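Local coordinates for bifunctional GH43-CE protein (Bacteroides eggerthii, PDB 6MLY) that probably hydrolyses xylan-derived chains as a family 43 beta-xylosidase and carries a second, carbohydrate esterase module of the alpha/beta-hydrolase type, at residues K572-K577 and K779-F784; K727-H732 and E759-P764. All blocks are in the same frame, centred on the assembly; numbering follows the deposited sequence.

Contact 1. Residues K572-K577 and K779-F784; sequences KSLLDK and KKMIDF
Ser573, Leu574 and Lys577 of helix 563-577 face Ile782 and its neighbours on helix 775-789, two helices packed on one another in the alpha/beta-hydrolase fold of the esterase module. The short axes approach to 9.9 Å and their N-to-C directions differ by 37°, so the packing is inclined but broadly parallel. Ser573 faces the other helix with both backbone and side chain, its C 3.8 Å from Ile782 CD1 and OG close by; OG is hydrogen-bonded to Phe570 O within its own helix. Leu574, whose CA is nearest that of Ile782, brings CD2 to 3.6 Å from Ile782 CD1. Its CG also meets the methyl end of Met781, crossing that side chain at about a right angle; the bend at chi3 (73°) turns Met781 CE into this position. On the sheet side, Leu574 packs on Phe579 and Val581 and Met781 on Val673 and Trp675, so both helices seat on the central sheet. One turn on, the methylenes of Lys577 run past Ile782 in the opposite direction, CB, CG and CD all lining CG2. Asp783 OD2 pairs with Lys779 NZ in its own helix, and the exposed Lys577 ends with NZ 4.0 Å from Asp783 OD1, too far for a salt bridge.

Contact 2. Residues K727-H732 and E759-P764; sequences KFIVIH and EFISVP
Ile729, Ile731 and Ile761 share one first torsion, CG1 anti to the carbonyl carbon (chi1 -50° in Ile731); the three emerge from the same face of the sheet, and the common torsion aligns their CG1-CD1 arms. The arms of Ile731 and Ile761 run alongside one another in the same direction, with Ile731 CD1 3.9 Å from Ile761 CD1. Ile729 crosses Ile761 at a slant, its CG2 4.2 Å from Ile761 CD1, and its own CD1 runs alongside the extended Glu759. On the reverse face Val730 adjoins Phe760, CB to CD1 at 4.4 Å. The backbones pair in parallel. Val730 bonds both ways: its N donates to Glu759 O, rather bent at 137°, and its O accepts from Ile761 N at 3.0 Å. The next bond, His732 N to Ile761 O, is 3.1 Å long with 156° at the hydrogen. Strands 727-733 and 757-763, with helix 741-752 between them, form a beta-alpha-beta unit of the alpha/beta-hydrolase sheet. That helix covers the Val730 and Phe760 face, with Phe747 meeting Phe728 edge to face. The imidazole of His732 turns away from the neighbouring strand: NE2 is hydrogen-bonded to Val739 O and ND1 to Ser744 OG, two bonds that would fix the ring's rotation. Farther on, Val763 N makes a weak 3.3 Å bond to His732 O.

Followed from the N terminus, the chain first reaches helix 563-577 of the esterase module, and contact 1 closes a loop of 201 residues when the chain returns to it in helix 775-789. Contact 2 is nested inside that loop, closing a short one of 26 residues between neighbouring parallel strands. Strand 757-763 leads on to helix 775-789, so the second halves of both contacts are consecutive elements. Their centres are about 15 Å apart, and helix 775-789 bridges them: Lys780 NZ forms a salt bridge with Glu759 OE2, and the Phe784 ring packs on Ile729. Helix 775-789 thus links helix 563-577 to strands 727-733 and 757-763.

Contact 1. Residues K572-K577 and K779-F784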
ATOM      1  N   LYS A 572     -20.610   1.502   0.216  1.00 71.68           N
ATOM      2  CA  LYS A 572     -20.865   1.767   1.641  1.00 72.82           C
ATOM      3  C   LYS A 572     -22.233   1.209   2.068  1.00 73.70           C
ATOM      4  O   LYS A 572     -22.346   0.568   3.117  1.00 73.46           O
ATOM      5  CB  LYS A 572     -20.782   3.270   1.926  1.00 72.95           C
ATOM      6  N   SER A 573     -23.265   1.450   1.251  1.00 74.75           N
ATOM      7  CA  SER A 573     -24.660   1.143   1.612  1.00 75.12           C
ATOM      8  C   SER A 573     -24.891  -0.374   1.671  1.00 75.25           C
ATOM      9  O   SER A 573     -25.591  -0.862   2.561  1.00 75.87           O
ATOM     10  CB  SER A 573     -25.622   1.816   0.671  1.00 75.79           C
ATOM     11  OG  SER A 573     -25.214   1.639  -0.677  1.00 76.27           O
ATOM     12  N   LEU A 574     -24.307  -1.109   0.718  1.00 74.92           N
ATOM     13  CA  LEU A 574     -24.373  -2.573   0.708  1.00 75.10           C
ATOM     14  C   LEU A 574     -23.632  -3.142   1.927  1.00 76.89           C
ATOM     15  O   LEU A 574     -24.103  -4.101   2.542  1.00 79.60           O
ATOM     16  CB  LEU A 574     -23.758  -3.103  -0.592  1.00 73.83           C
ATOM     17  CG  LEU A 574     -24.686  -3.142  -1.802  1.00 72.98           C
ATOM     18  CD1 LEU A 574     -23.891  -3.329  -3.084  1.00 72.02           C
ATOM     19  CD2 LEU A 574     -25.723  -4.245  -1.653  1.00 73.47           C
ATOM     20  N   LEU A 575     -22.478  -2.541   2.256  1.00 77.15           N
ATOM     21  CA  LEU A 575     -21.581  -3.017   3.322  1.00 77.36           C
ATOM     22  C   LEU A 575     -22.250  -2.905   4.701  1.00 78.76           C
ATOM     23  O   LEU A 575     -22.004  -3.747   5.569  1.00 80.92           O
ATOM     24  CB  LEU A 575     -20.273  -2.218   3.277  1.00 76.05           C
ATOM     25  CG  LEU A 575     -19.256  -2.687   2.237  1.00 75.35           C
ATOM     26  CD1 LEU A 575     -18.234  -1.600   1.937  1.00 74.78           C
ATOM     27  CD2 LEU A 575     -18.559  -3.963   2.687  1.00 75.34           C
ATOM     28  N   ASP A 576     -23.079  -1.872   4.898  1.00 79.41           N
ATOM     29  CA  ASP A 576     -23.767  -1.631   6.175  1.00 80.50           C
ATOM     30  C   ASP A 576     -24.856  -2.691   6.414  1.00 80.52           C
ATOM     31  O   ASP A 576     -25.174  -3.002   7.564  1.00 81.49           O
ATOM     32  CB  ASP A 576     -24.374  -0.225   6.227  1.00 83.06           C
ATOM     33  CG  ASP A 576     -23.357   0.906   6.210  1.00 84.75           C
ATOM     34  OD1 ASP A 576     -22.403   0.853   7.010  1.00 86.26           O
ATOM     35  OD2 ASP A 576     -23.535   1.838   5.400  1.00 86.90           O
ATOM     36  N   LYS A 577     -25.436  -3.225   5.331  1.00 79.17           N
ATOM     37  CA  LYS A 577     -26.517  -4.216   5.413  1.00 79.77           C
ATOM     38  C   LYS A 577     -25.956  -5.603   5.766  1.00 78.80           C
ATOM     39  O   LYS A 577     -26.690  -6.441   6.303  1.00 79.59           O
ATOM     40  CB  LYS A 577     -27.286  -4.285   4.089  1.00 79.63           C
ATOM     41  CG  LYS A 577     -28.604  -5.048   4.145  1.00 80.78           C
ATOM     42  CD  LYS A 577     -29.663  -4.408   5.026  1.00 81.84           C
ATOM     43  CE  LYS A 577     -31.026  -5.050   4.856  1.00 81.97           C
ATOM     44  NZ  LYS A 577     -32.029  -4.488   5.791  1.00 83.11           N
ATOM     45  N   LYS A 779     -31.886   2.655  -1.064  1.00 79.76           N
ATOM     46  CA  LYS A 779     -32.408   1.844   0.045  1.00 80.52           C
ATOM     47  C   LYS A 779     -33.223   0.652  -0.485  1.00 80.35           C
ATOM     48  O   LYS A 779     -33.246  -0.410   0.145  1.00 81.69           O
ATOM     49  CB  LYS A 779     -33.259   2.710   0.980  1.00 81.38           C
ATOM     50  CG  LYS A 779     -33.631   2.070   2.314  1.00 82.54           C
ATOM     51  CD  LYS A 779     -35.032   2.416   2.781  1.00 83.86           C
ATOM     52  CE  LYS A 779     -35.390   1.805   4.121  1.00 84.18           C
ATOM     53  NZ  LYS A 779     -35.503   0.328   4.052  1.00 82.88           N
ATOM     54  N   LYS A 780     -33.896   0.825  -1.629  1.00 79.41           N
ATOM     55  CA  LYS A 780     -34.714  -0.238  -2.204  1.00 78.94           C
ATOM     56  C   LYS A 780     -33.821  -1.333  -2.795  1.00 77.38           C
ATOM     57  O   LYS A 780     -34.190  -2.503  -2.770  1.00 77.43           O
ATOM     58  CB  LYS A 780     -35.681   0.320  -3.249  1.00 80.13           C
ATOM     59  CG  LYS A 780     -36.989   0.840  -2.670  1.00 81.56           C
ATOM     60  CD  LYS A 780     -37.857   1.528  -3.683  1.00 81.79           C
ATOM     61  CE  LYS A 780     -39.179   1.985  -3.110  1.00 83.52           C
ATOM     62  NZ  LYS A 780     -40.041   2.558  -4.169  1.00 83.89           N
ATOM     63  N   MET A 781     -32.658  -0.942  -3.324  1.00 76.04           N
ATOM     64  CA  MET A 781     -31.663  -1.890  -3.840  1.00 74.98           C
ATOM     65  C   MET A 781     -31.221  -2.835  -2.714  1.00 75.65           C
ATOM     66  O   MET A 781     -31.162  -4.054  -2.899  1.00 74.89           O
ATOM     67  CB  MET A 781     -30.433  -1.159  -4.390  1.00 74.34           C
ATOM     68  CG  MET A 781     -29.415  -2.086  -5.023  1.00 73.51           C
ATOM     69  SD  MET A 781     -27.971  -1.205  -5.641  1.00 73.43           S
ATOM     70  CE  MET A 781     -27.169  -0.788  -4.092  1.00 73.03           C
ATOM     71  N   ILE A 782     -30.920  -2.244  -1.552  1.00 75.67           N
ATOM     72  CA  ILE A 782     -30.431  -2.957  -0.375  1.00 75.47           C
ATOM     73  C   ILE A 782     -31.523  -3.922   0.115  1.00 75.01           C
ATOM     74  O   ILE A 782     -31.265  -5.112   0.301  1.00 75.39           O
ATOM     75  CB  ILE A 782     -29.999  -1.960   0.724  1.00 75.96           C
ATOM     76  CG1 ILE A 782     -28.957  -0.953   0.226  1.00 75.89           C
ATOM     77  CG2 ILE A 782     -29.509  -2.694   1.964  1.00 76.48           C
ATOM     78  CD1 ILE A 782     -27.763  -1.575  -0.461  1.00 75.62           C
ATOM     79  N   ASP A 783     -32.741  -3.399   0.301  1.00 74.01           N
ATOM     80  CA  ASP A 783     -33.860  -4.148   0.881  1.00 73.59           C
ATOM     81  C   ASP A 783     -34.219  -5.354   0.001  1.00 72.26           C
ATOM     82  O   ASP A 783     -34.637  -6.394   0.520  1.00 71.06           O
ATOM     83  CB  ASP A 783     -35.076  -3.244   1.088  1.00 74.73           C
ATOM     84  CG  ASP A 783     -34.932  -2.288   2.258  1.00 75.64           C
ATOM     85  OD1 ASP A 783     -33.897  -2.353   2.944  1.00 75.53           O
ATOM     86  OD2 ASP A 783     -35.862  -1.490   2.478  1.00 77.61           O
ATOM     87  N   PHE A 784     -34.058  -5.198  -1.320  1.00 71.10           N
ATOM     88  CA  PHE A 784     -34.338  -6.255  -2.298  1.00 70.24           C
ATOM     89  C   PHE A 784     -33.274  -7.359  -2.190  1.00 70.35           C
ATOM     90  O   PHE A 784     -33.612  -8.535  -2.018  1.00 70.53           O
ATOM     91  CB  PHE A 784     -34.437  -5.668  -3.710  1.00 69.44           C
ATOM     92  CG  PHE A 784     -34.422  -6.687  -4.821  1.00 68.60           C
ATOM     93  CD1 PHE A 784     -35.312  -7.750  -4.823  1.00 69.02           C
ATOM     94  CD2 PHE A 784     -33.521  -6.583  -5.869  1.00 67.93           C
ATOM     95  CE1 PHE A 784     -35.288  -8.693  -5.839  1.00 68.95           C
ATOM     96  CE2 PHE A 784     -33.501  -7.523  -6.885  1.00 67.86           C
ATOM     97  CZ  PHE A 784     -34.383  -8.577  -6.868  1.00 68.25           C
TER

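Contact 2. Residues K727-H732 and E759-P764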
ATOM      1  N   LYS A 727     -35.091 -12.715  -9.984  1.00 66.09           N
ATOM      2  CA  LYS A 727     -35.885 -11.507  -9.792  1.00 66.35           C
ATOM      3  C   LYS A 727     -35.037 -10.279 -10.146  1.00 66.28           C
ATOM      4  O   LYS A 727     -33.848 -10.236  -9.836  1.00 66.16           O
ATOM      5  CB  LYS A 727     -36.372 -11.415  -8.341  1.00 67.04           C
ATOM      6  CG  LYS A 727     -37.850 -11.701  -8.132  1.00 67.61           C
ATOM      7  CD  LYS A 727     -38.267 -13.124  -8.422  1.00 68.36           C
ATOM      8  CE  LYS A 727     -39.746 -13.237  -8.736  1.00 69.03           C
ATOM      9  NZ  LYS A 727     -40.602 -12.694  -7.651  1.00 69.64           N
ATOM     10  N   PHE A 728     -35.668  -9.281 -10.775  1.00 66.05           N
ATOM     11  CA  PHE A 728     -35.000  -8.053 -11.203  1.00 66.04           C
ATOM     12  C   PHE A 728     -35.606  -6.839 -10.492  1.00 66.56           C
ATOM     13  O   PHE A 728     -36.742  -6.877 -10.057  1.00 67.46           O
ATOM     14  CB  PHE A 728     -35.125  -7.874 -12.716  1.00 65.90           C
ATOM     15  CG  PHE A 728     -34.226  -8.777 -13.518  1.00 65.82           C
ATOM     16  CD1 PHE A 728     -34.553 -10.107 -13.714  1.00 66.01           C
ATOM     17  CD2 PHE A 728     -33.043  -8.298 -14.062  1.00 65.68           C
ATOM     18  CE1 PHE A 728     -33.720 -10.939 -14.446  1.00 66.30           C
ATOM     19  CE2 PHE A 728     -32.205  -9.134 -14.784  1.00 65.75           C
ATOM     20  CZ  PHE A 728     -32.545 -10.452 -14.973  1.00 66.16           C
ATOM     21  N   ILE A 729     -34.822  -5.766 -10.389  1.00 66.98           N
ATOM     22  CA  ILE A 729     -35.339  -4.436 -10.102  1.00 67.67           C
ATOM     23  C   ILE A 729     -34.698  -3.471 -11.099  1.00 68.45           C
ATOM     24  O   ILE A 729     -33.497  -3.257 -11.051  1.00 68.72           O
ATOM     25  CB  ILE A 729     -35.070  -4.017  -8.643  1.00 67.90           C
ATOM     26  CG1 ILE A 729     -35.958  -4.793  -7.668  1.00 68.34           C
ATOM     27  CG2 ILE A 729     -35.224  -2.510  -8.472  1.00 68.11           C
ATOM     28  CD1 ILE A 729     -36.048  -4.186  -6.284  1.00 68.84           C
ATOM     29  N   VAL A 730     -35.508  -2.908 -12.000  1.00 68.79           N
ATOM     30  CA  VAL A 730     -35.035  -1.946 -12.979  1.00 69.25           C
ATOM     31  C   VAL A 730     -35.384  -0.547 -12.469  1.00 70.29           C
ATOM     32  O   VAL A 730     -36.486  -0.338 -11.973  1.00 71.10           O
ATOM     33  CB  VAL A 730     -35.639  -2.208 -14.370  1.00 69.73           C
ATOM     34  CG1 VAL A 730     -35.118  -1.215 -15.397  1.00 70.11           C
ATOM     35  CG2 VAL A 730     -35.387  -3.636 -14.830  1.00 69.51           C
ATOM     36  N   ILE A 731     -34.430   0.386 -12.597  1.00 70.60           N
ATOM     37  CA  ILE A 731     -34.568   1.771 -12.116  1.00 71.51           C
ATOM     38  C   ILE A 731     -34.072   2.729 -13.208  1.00 71.94           C
ATOM     39  O   ILE A 731     -33.030   2.486 -13.817  1.00 72.64           O
ATOM     40  CB  ILE A 731     -33.799   1.976 -10.796  1.00 71.47           C
ATOM     41  CG1 ILE A 731     -34.143   0.902  -9.757  1.00 71.43           C
ATOM     42  CG2 ILE A 731     -34.028   3.383 -10.259  1.00 72.37           C
ATOM     43  CD1 ILE A 731     -33.426   1.065  -8.431  1.00 71.50           C
ATOM     44  N   HIS A 732     -34.810   3.826 -13.429  1.00 71.84           N
ATOM     45  CA  HIS A 732     -34.537   4.743 -14.535  1.00 72.53           C
ATOM     46  C   HIS A 732     -35.244   6.085 -14.325  1.00 74.76           C
ATOM     47  O   HIS A 732     -36.432   6.128 -14.012  1.00 75.96           O
ATOM     48  CB  HIS A 732     -34.972   4.134 -15.876  1.00 71.96           C
ATOM     49  CG  HIS A 732     -34.173   4.626 -17.034  1.00 70.60           C
ATOM     50  ND1 HIS A 732     -33.586   3.768 -17.940  1.00 69.86           N
ATOM     51  CD2 HIS A 732     -33.832   5.873 -17.421  1.00 71.05           C
ATOM     52  CE1 HIS A 732     -32.929   4.467 -18.841  1.00 70.17           C
ATOM     53  NE2 HIS A 732     -33.062   5.760 -18.544  1.00 70.81           N
ATOM     54  N   GLU A 759     -39.885  -5.044  -9.260  1.00 69.75           N
ATOM     55  CA  GLU A 759     -40.273  -3.650  -9.167  1.00 70.52           C
ATOM     56  C   GLU A 759     -39.593  -2.835 -10.272  1.00 70.95           C
ATOM     57  O   GLU A 759     -38.391  -2.965 -10.491  1.00 69.88           O
ATOM     58  CB  GLU A 759     -39.883  -3.116  -7.791  1.00 71.30           C
ATOM     59  CG  GLU A 759     -40.569  -1.820  -7.407  1.00 72.55           C
ATOM     60  CD  GLU A 759     -40.180  -1.322  -6.025  1.00 73.46           C
ATOM     61  OE1 GLU A 759     -39.366  -2.006  -5.353  1.00 73.86           O
ATOM     62  OE2 GLU A 759     -40.680  -0.253  -5.624  1.00 74.73           O
ATOM     63  N   PHE A 760     -40.383  -1.999 -10.959  1.00 71.85           N
ATOM     64  CA  PHE A 760     -39.875  -0.932 -11.822  1.00 72.36           C
ATOM     65  C   PHE A 760     -39.996   0.402 -11.074  1.00 73.26           C
ATOM     66  O   PHE A 760     -41.062   0.705 -10.531  1.00 73.41           O
ATOM     67  CB  PHE A 760     -40.629  -0.895 -13.154  1.00 72.78           C
ATOM     68  CG  PHE A 760     -40.358   0.334 -13.985  1.00 73.05           C
ATOM     69  CD1 PHE A 760     -39.112   0.547 -14.551  1.00 73.28           C
ATOM     70  CD2 PHE A 760     -41.343   1.287 -14.189  1.00 73.93           C
ATOM     71  CE1 PHE A 760     -38.859   1.681 -15.306  1.00 73.87           C
ATOM     72  CE2 PHE A 760     -41.089   2.421 -14.947  1.00 74.46           C
ATOM     73  CZ  PHE A 760     -39.849   2.615 -15.507  1.00 74.26           C
ATOM     74  N   ILE A 761     -38.902   1.180 -11.049  1.00 73.64           N
ATOM     75  CA  ILE A 761     -38.830   2.446 -10.297  1.00 74.76           C
ATOM     76  C   ILE A 761     -38.529   3.603 -11.256  1.00 76.25           C
ATOM     77  O   ILE A 761     -37.462   3.659 -11.854  1.00 76.10           O
ATOM     78  CB  ILE A 761     -37.791   2.367  -9.166  1.00 74.09           C
ATOM     79  CG1 ILE A 761     -38.091   1.203  -8.219  1.00 74.20           C
ATOM     80  CG2 ILE A 761     -37.707   3.695  -8.426  1.00 74.19           C
ATOM     81  CD1 ILE A 761     -37.059   1.007  -7.135  1.00 74.29           C
ATOM     82  N   SER A 762     -39.483   4.538 -11.349  1.00 78.76           N
ATOM     83  CA  SER A 762     -39.437   5.659 -12.270  1.00 79.56           C
ATOM     84  C   SER A 762     -39.264   6.962 -11.479  1.00 80.96           C
ATOM     85  O   SER A 762     -40.244   7.517 -10.973  1.00 83.29           O
ATOM     86  CB  SER A 762     -40.681   5.673 -13.126  1.00 80.10           C
ATOM     87  OG  SER A 762     -40.504   6.489 -14.271  1.00 80.72           O
ATOM     88  N   VAL A 763     -38.013   7.428 -11.369  1.00 80.76           N
ATOM     89  CA  VAL A 763     -37.674   8.648 -10.622  1.00 82.27           C
ATOM     90  C   VAL A 763     -38.095   9.865 -11.449  1.00 84.07           C
ATOM     91  O   VAL A 763     -37.628  10.036 -12.574  1.00 84.25           O
ATOM     92  CB  VAL A 763     -36.172   8.689 -10.266  1.00 81.26           C
ATOM     93  CG1 VAL A 763     -35.764  10.005  -9.621  1.00 81.79           C
ATOM     94  CG2 VAL A 763     -35.774   7.524  -9.371  1.00 79.99           C
ATOM     95  N   PRO A 764     -38.991  10.745 -10.938  1.00 86.51           N
ATOM     96  CA  PRO A 764     -39.391  11.947 -11.674  1.00 88.69           C
ATOM     97  C   PRO A 764     -38.244  12.946 -11.903  1.00 89.75           C
ATOM     98  O   PRO A 764     -38.230  13.635 -12.923  1.00 91.94           O
ATOM     99  CB  PRO A 764     -40.490  12.588 -10.807  1.00 89.93           C
ATOM    100  CG  PRO A 764     -40.940  11.477  -9.879  1.00 88.45           C
ATOM    101  CD  PRO A 764     -39.711  10.618  -9.662  1.00 87.35           C
TER